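Local coordinates for putative secreted cellulose-binding protein (Streptomyces coelicolor, PDB 4OY6), which is a copper-dependent lytic polysaccharide monooxygenase of family AA10 that oxidises cellulose, at residues A8-G13 and C180-F185; W15-D20 and D29-C34. All coordinates share one frame; numbering follows the deposited sequence.

In the fold
Both contacts use helix 10-18, at different points along it: contact 1 ties its N-terminal end to strand 175-184, and contact 2 ties its C-terminal end to the helices around residues 27-40. Their centres lie 12 Å apart and they touch where A8 CB packs on E16 OE1 at 4.2 Å. Contact 1 is buried, about 6 Å from the chain centre, whereas contact 2 is only partly buried, about 16 Å from it. Along the sequence, contact 2 is nested within the long loop closed by contact 1. Neither contributes a ligand to the copper, which H1 and H108 bind, but S9 of contact 1 hydrogen-bonds S3 on strand 2-6, just after H1.

Contact 1 (A8-G13 and C180-F185); sequences ASRNYG and CSDVDF
R10 grips D182 side-on with two nitrogens, one to each carboxylate oxygen. R10 NE donates to D182 OD1 at 2.8 Å, and R10 NH2 to D182 OD2 at 2.9 Å with the straighter N-H...O angle of 169°. Both oxygens use their syn lone pairs, and the guanidinium and carboxylate planes lie only 14° apart, the geometry of a bidentate salt bridge. The R10 chain, extended from CG to NE, runs across the strand rather than along it and brings its NE/NH2 edge to the D182 carboxylate. Its NH1 bonds L83 O and W89 adds a cation-pi contact, so partners beyond D182 also fix the group. The backbone is joined as well, R10 N donating to C180 O at 2.9 Å. Two waters extend this link: both donate to A8 O, while water 1 accepts from D182 N and water 2 donates to D182 O. The start of helix 10-18 is thus fastened to strand 175-184 of the beta-sandwich core of this AA10 enzyme. S9 is the helix N-cap, its OG accepting from Y12 N at 3.2 Å; OG also bonds S3 OG. Packing is close beside these bonds: S9 CA approaches C180 O to 3.2 Å in a CA-H...O contact, and S181 OG, itself bonded to P7 O, lies 3.5 Å from S9 CA. C180 CB sits over one guanidinium face, and C180 SG is bridged to C70.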
loop_
_atom_site.group_PDB
_atom_site.type_symbol
_atom_site.label_atom_id
_atom_site.label_comp_id
_atom_site.label_asym_id
_atom_site.label_seq_id
_atom_site.Cartn_x
_atom_site.Cartn_y
_atom_site.Cartn_z
ATOM N N ALA A 8 7.862 0.730 -2.246
ATOM C CA ALA A 8 6.769 1.073 -3.141
ATOM C C ALA A 8 5.498 0.310 -2.829
ATOM O O ALA A 8 5.530 -0.922 -2.623
ATOM C CB ALA A 8 7.163 0.800 -4.568
ATOM N N SER A 9 4.372 1.014 -2.853
ATOM C CA SER A 9 3.065 0.372 -2.766
ATOM C C SER A 9 2.817 -0.505 -3.994
ATOM O O SER A 9 3.544 -0.456 -4.980
ATOM C CB SER A 9 1.976 1.430 -2.655
ATOM O OG SER A 9 1.927 2.204 -3.850
ATOM N N ARG A 10 1.779 -1.313 -3.939
ATOM C CA ARG A 10 1.539 -2.263 -5.022
ATOM C C ARG A 10 1.377 -1.560 -6.370
ATOM O O ARG A 10 1.981 -1.919 -7.374
ATOM C CB ARG A 10 0.344 -3.168 -4.731
ATOM C CG ARG A 10 0.654 -4.227 -3.685
ATOM C CD ARG A 10 -0.472 -5.215 -3.454
ATOM N NE ARG A 10 0.003 -6.259 -2.576
ATOM C CZ ARG A 10 -0.727 -7.248 -2.083
ATOM N NH1 ARG A 10 -2.008 -7.338 -2.354
ATOM N NH2 ARG A 10 -0.143 -8.145 -1.297
ATOM N N ASN A 11 0.509 -0.556 -6.402
ATOM C CA ASN A 11 0.222 0.116 -7.662
ATOM C C ASN A 11 1.312 1.101 -8.039
ATOM O O ASN A 11 1.648 1.218 -9.225
ATOM C CB ASN A 11 -1.186 0.715 -7.714
ATOM C CG ASN A 11 -1.415 1.864 -6.764
ATOM O OD1 ASN A 11 -0.925 1.889 -5.646
ATOM N ND2 ASN A 11 -2.217 2.778 -7.197
ATOM N N TYR A 12 1.894 1.820 -7.077
ATOM C CA TYR A 12 3.035 2.675 -7.421
ATOM C C TYR A 12 4.184 1.846 -7.982
ATOM O O TYR A 12 4.815 2.255 -8.968
ATOM C CB TYR A 12 3.489 3.528 -6.230
ATOM C CG TYR A 12 4.589 4.472 -6.589
ATOM C CD1 TYR A 12 4.305 5.673 -7.224
ATOM C CD2 TYR A 12 5.918 4.153 -6.344
ATOM C CE1 TYR A 12 5.299 6.536 -7.573
ATOM C CE2 TYR A 12 6.939 5.004 -6.726
ATOM C CZ TYR A 12 6.607 6.207 -7.337
ATOM O OH TYR A 12 7.563 7.122 -7.725
ATOM N N GLY A 13 4.457 0.697 -7.372
ATOM C CA GLY A 13 5.516 -0.171 -7.857
ATOM C C GLY A 13 5.246 -0.690 -9.260
ATOM O O GLY A 13 6.146 -0.684 -10.091
ATOM N N CYS A 180 -0.824 -0.710 0.597
ATOM C CA CYS A 180 -0.112 -1.979 0.773
ATOM C C CYS A 180 1.232 -1.925 0.072
ATOM O O CYS A 180 1.263 -1.633 -1.128
ATOM C CB CYS A 180 -0.876 -3.147 0.165
ATOM S SG CYS A 180 -2.309 -3.611 1.132
ATOM N N SER A 181 2.306 -2.280 0.785
ATOM C CA SER A 181 3.641 -2.437 0.190
ATOM C C SER A 181 4.176 -3.812 0.514
ATOM O O SER A 181 4.314 -4.161 1.694
ATOM C CB SER A 181 4.612 -1.416 0.761
ATOM O OG SER A 181 4.204 -0.082 0.498
ATOM N N ASP A 182 4.473 -4.601 -0.517
ATOM C CA ASP A 182 5.066 -5.911 -0.305
ATOM C C ASP A 182 6.547 -5.751 -0.023
ATOM O O ASP A 182 7.270 -5.103 -0.766
ATOM C CB ASP A 182 4.826 -6.792 -1.517
ATOM C CG ASP A 182 3.358 -6.996 -1.768
ATOM O OD1 ASP A 182 2.809 -6.320 -2.678
ATOM O OD2 ASP A 182 2.729 -7.788 -1.023
ATOM N N VAL A 183 6.991 -6.380 1.055
ATOM C CA VAL A 183 8.379 -6.276 1.503
ATOM C C VAL A 183 8.969 -7.645 1.843
ATOM O O VAL A 183 8.239 -8.602 2.097
ATOM C CB VAL A 183 8.535 -5.325 2.722
ATOM C CG1 VAL A 183 8.025 -3.932 2.398
ATOM C CG2 VAL A 183 7.881 -5.885 3.984
ATOM N N ASP A 184 10.291 -7.699 1.841
ATOM C CA ASP A 184 11.017 -8.905 2.174
ATOM C C ASP A 184 12.043 -8.523 3.225
ATOM O O ASP A 184 12.968 -7.763 2.950
ATOM C CB ASP A 184 11.692 -9.470 0.932
ATOM C CG ASP A 184 12.191 -10.887 1.105
ATOM O OD1 ASP A 184 12.358 -11.343 2.257
ATOM O OD2 ASP A 184 12.419 -11.588 0.082
ATOM N N PHE A 185 11.879 -9.037 4.448
ATOM C CA PHE A 185 12.836 -8.805 5.529
ATOM C C PHE A 185 14.057 -9.711 5.449
ATOM O O PHE A 185 14.984 -9.566 6.233
ATOM C CB PHE A 185 12.136 -9.004 6.881
ATOM C CG PHE A 185 11.220 -7.871 7.266
ATOM C CD1 PHE A 185 11.707 -6.729 7.884
ATOM C CD2 PHE A 185 9.871 -7.944 7.013
ATOM C CE1 PHE A 185 10.855 -5.686 8.251
ATOM C CE2 PHE A 185 9.011 -6.908 7.351
ATOM C CZ PHE A 185 9.511 -5.777 7.977
HETATM O O HOH W 1 4.222 -3.320 -3.004
HETATM O O HOH W 2 7.509 -2.665 -1.976
#

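Contact 2 (W15-D20 and D29-C34); sequences WERWGD and DEDPMC. With ZN (zinc ion), chain F.
R17 and W18 share one acceptor, D31 OD2. In the ionic pair, R17 NH2 donates at 2.9 Å to the syn lone pair of D31 OD2, exactly in the guanidinium plane, while R17 NE adds a weak bond to the same oxygen. The R17 chain bends at chi3 to bring this edge round. W18 NE1 meets D31 OD2 on its anti side at 2.9 Å, close to the indole plane but 31° out of the carboxylate plane. Water 3 also donates to D31 OD2. The other oxygen, D31 OD1, accepts from C34 N at 3.3 Å, met from above the carboxylate plane. With a leucine in place of D31, the R17 charge and W18 NE1 would probably lose their shared acceptor and helix 32-40 its cap. The one apolar contact is W18 CD1 to C34 CB at 4.0 Å; C34 SG makes an oblique sulfur-aromatic contact with the W18 five-membered ring and lies 3.2 Å from R17 NH2, and E30 OE1 comes to the indole edge near CH2. Farther out, D29 OD1 binds a zinc ion at 1.9 Å. D31 thus acts as a side-chain N-cap of helix 32-40, beside the C14-C34 disulfide that joins this helix to helix 10-18.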
loop_
_atom_site.group_PDB
_atom_site.type_symbol
_atom_site.label_atom_id
_atom_site.label_comp_id
_atom_site.label_asym_id
_atom_site.label_seq_id
_atom_site.Cartn_x
_atom_site.Cartn_y
_atom_site.Cartn_z
ATOM N N TRP A 15 3.532 0.784 -11.517
ATOM C CA TRP A 15 3.726 1.947 -12.381
ATOM C C TRP A 15 5.211 2.260 -12.567
ATOM O O TRP A 15 5.668 2.490 -13.694
ATOM C CB TRP A 15 2.971 3.146 -11.787
ATOM C CG TRP A 15 3.241 4.411 -12.505
ATOM C CD1 TRP A 15 2.681 4.822 -13.671
ATOM C CD2 TRP A 15 4.205 5.396 -12.146
ATOM N NE1 TRP A 15 3.211 6.019 -14.049
ATOM C CE2 TRP A 15 4.148 6.408 -13.135
ATOM C CE3 TRP A 15 5.103 5.536 -11.080
ATOM C CZ2 TRP A 15 4.972 7.530 -13.097
ATOM C CZ3 TRP A 15 5.915 6.654 -11.037
ATOM C CH2 TRP A 15 5.837 7.649 -12.030
ATOM N N GLU A 16 5.962 2.293 -11.473
ATOM C CA GLU A 16 7.376 2.662 -11.546
ATOM C C GLU A 16 8.156 1.657 -12.387
ATOM O O GLU A 16 9.040 2.054 -13.153
ATOM C CB GLU A 16 7.955 2.776 -10.127
ATOM C CG GLU A 16 9.391 3.209 -10.030
ATOM C CD GLU A 16 9.848 3.324 -8.587
ATOM O OE1 GLU A 16 9.397 2.548 -7.696
ATOM O OE2 GLU A 16 10.709 4.190 -8.357
ATOM N N ARG A 17 7.853 0.377 -12.220
ATOM C CA ARG A 17 8.632 -0.655 -12.894
ATOM C C ARG A 17 8.233 -0.858 -14.347
ATOM O O ARG A 17 9.082 -1.205 -15.163
ATOM C CB ARG A 17 8.557 -1.991 -12.161
ATOM C CG ARG A 17 9.221 -1.968 -10.807
ATOM C CD ARG A 17 9.347 -3.377 -10.173
ATOM N NE ARG A 17 8.076 -4.142 -10.032
ATOM C CZ ARG A 17 7.234 -3.981 -9.032
ATOM N NH1 ARG A 17 7.475 -3.076 -8.079
ATOM N NH2 ARG A 17 6.146 -4.693 -8.989
ATOM N N TRP A 18 6.957 -0.662 -14.669
ATOM C CA TRP A 18 6.416 -1.041 -15.970
ATOM C C TRP A 18 5.749 0.069 -16.774
ATOM O O TRP A 18 5.353 -0.156 -17.904
ATOM C CB TRP A 18 5.437 -2.204 -15.840
ATOM C CG TRP A 18 6.038 -3.440 -15.225
ATOM C CD1 TRP A 18 5.875 -3.897 -13.950
ATOM C CD2 TRP A 18 6.894 -4.381 -15.883
ATOM N NE1 TRP A 18 6.590 -5.046 -13.757
ATOM C CE2 TRP A 18 7.222 -5.381 -14.930
ATOM C CE3 TRP A 18 7.382 -4.506 -17.195
ATOM C CZ2 TRP A 18 8.054 -6.470 -15.232
ATOM C CZ3 TRP A 18 8.212 -5.594 -17.498
ATOM C CH2 TRP A 18 8.529 -6.559 -16.516
ATOM N N GLY A 19 5.592 1.257 -16.186
ATOM C CA GLY A 19 4.842 2.314 -16.823
ATOM C C GLY A 19 5.401 2.777 -18.156
ATOM O O GLY A 19 4.650 3.278 -19.000
ATOM N N ASP A 20 6.714 2.642 -18.338
ATOM C CA ASP A 20 7.368 2.999 -19.594
ATOM C C ASP A 20 7.322 1.867 -20.623
ATOM O O ASP A 20 7.784 2.051 -21.741
ATOM C CB ASP A 20 8.817 3.484 -19.382
ATOM C CG ASP A 20 9.722 2.422 -18.791
ATOM O OD1 ASP A 20 9.234 1.336 -18.402
ATOM O OD2 ASP A 20 10.941 2.686 -18.699
ATOM N N ASP A 29 5.352 -13.202 -17.152
ATOM C CA ASP A 29 6.288 -14.139 -16.570
ATOM C C ASP A 29 7.035 -13.531 -15.376
ATOM O O ASP A 29 7.122 -14.125 -14.307
ATOM C CB ASP A 29 7.286 -14.592 -17.649
ATOM C CG ASP A 29 8.182 -15.700 -17.173
ATOM O OD1 ASP A 29 7.781 -16.429 -16.253
ATOM O OD2 ASP A 29 9.273 -15.859 -17.733
ATOM N N GLU A 30 7.543 -12.327 -15.551
ATOM C CA GLU A 30 8.419 -11.707 -14.543
ATOM C C GLU A 30 7.699 -11.098 -13.360
ATOM O O GLU A 30 8.271 -10.994 -12.290
ATOM C CB GLU A 30 9.298 -10.650 -15.201
ATOM C CG GLU A 30 10.228 -11.257 -16.230
ATOM C CD GLU A 30 11.162 -10.264 -16.877
ATOM O OE1 GLU A 30 11.057 -9.057 -16.586
ATOM O OE2 GLU A 30 12.007 -10.706 -17.683
ATOM N N ASP A 31 6.470 -10.665 -13.579
ATOM C CA ASP A 31 5.705 -9.905 -12.580
ATOM C C ASP A 31 4.223 -10.141 -12.832
ATOM O O ASP A 31 3.484 -9.236 -13.236
ATOM C CB ASP A 31 6.073 -8.432 -12.635
ATOM C CG ASP A 31 5.619 -7.645 -11.417
ATOM O OD1 ASP A 31 4.789 -8.155 -10.628
ATOM O OD2 ASP A 31 6.089 -6.482 -11.283
ATOM N N PRO A 32 3.784 -11.387 -12.590
ATOM C CA PRO A 32 2.392 -11.726 -12.897
ATOM C C PRO A 32 1.359 -10.890 -12.159
ATOM O O PRO A 32 0.283 -10.675 -12.692
ATOM C CB PRO A 32 2.284 -13.213 -12.511
ATOM C CG PRO A 32 3.434 -13.451 -11.591
ATOM C CD PRO A 32 4.540 -12.557 -12.082
ATOM N N MET A 33 1.657 -10.466 -10.939
ATOM C CA MET A 33 0.702 -9.641 -10.201
ATOM C C MET A 33 0.534 -8.267 -10.808
ATOM O O MET A 33 -0.584 -7.750 -10.850
ATOM C CB MET A 33 1.072 -9.586 -8.714
ATOM C CG MET A 33 1.055 -10.993 -8.068
ATOM S SD MET A 33 -0.226 -12.192 -8.624
ATOM C CE MET A 33 -1.347 -11.419 -7.739
ATOM N N CYS A 34 1.620 -7.674 -11.299
ATOM C CA CYS A 34 1.478 -6.429 -12.042
ATOM C C CYS A 34 0.754 -6.663 -13.353
ATOM O O CYS A 34 -0.076 -5.847 -13.738
ATOM C CB CYS A 34 2.803 -5.730 -12.255
ATOM S SG CYS A 34 3.485 -4.928 -10.787
HETATM ZN ZN ZN F . 8.447 -17.906 -15.240
HETATM O O HOH W 3 9.120 -6.302 -11.720
#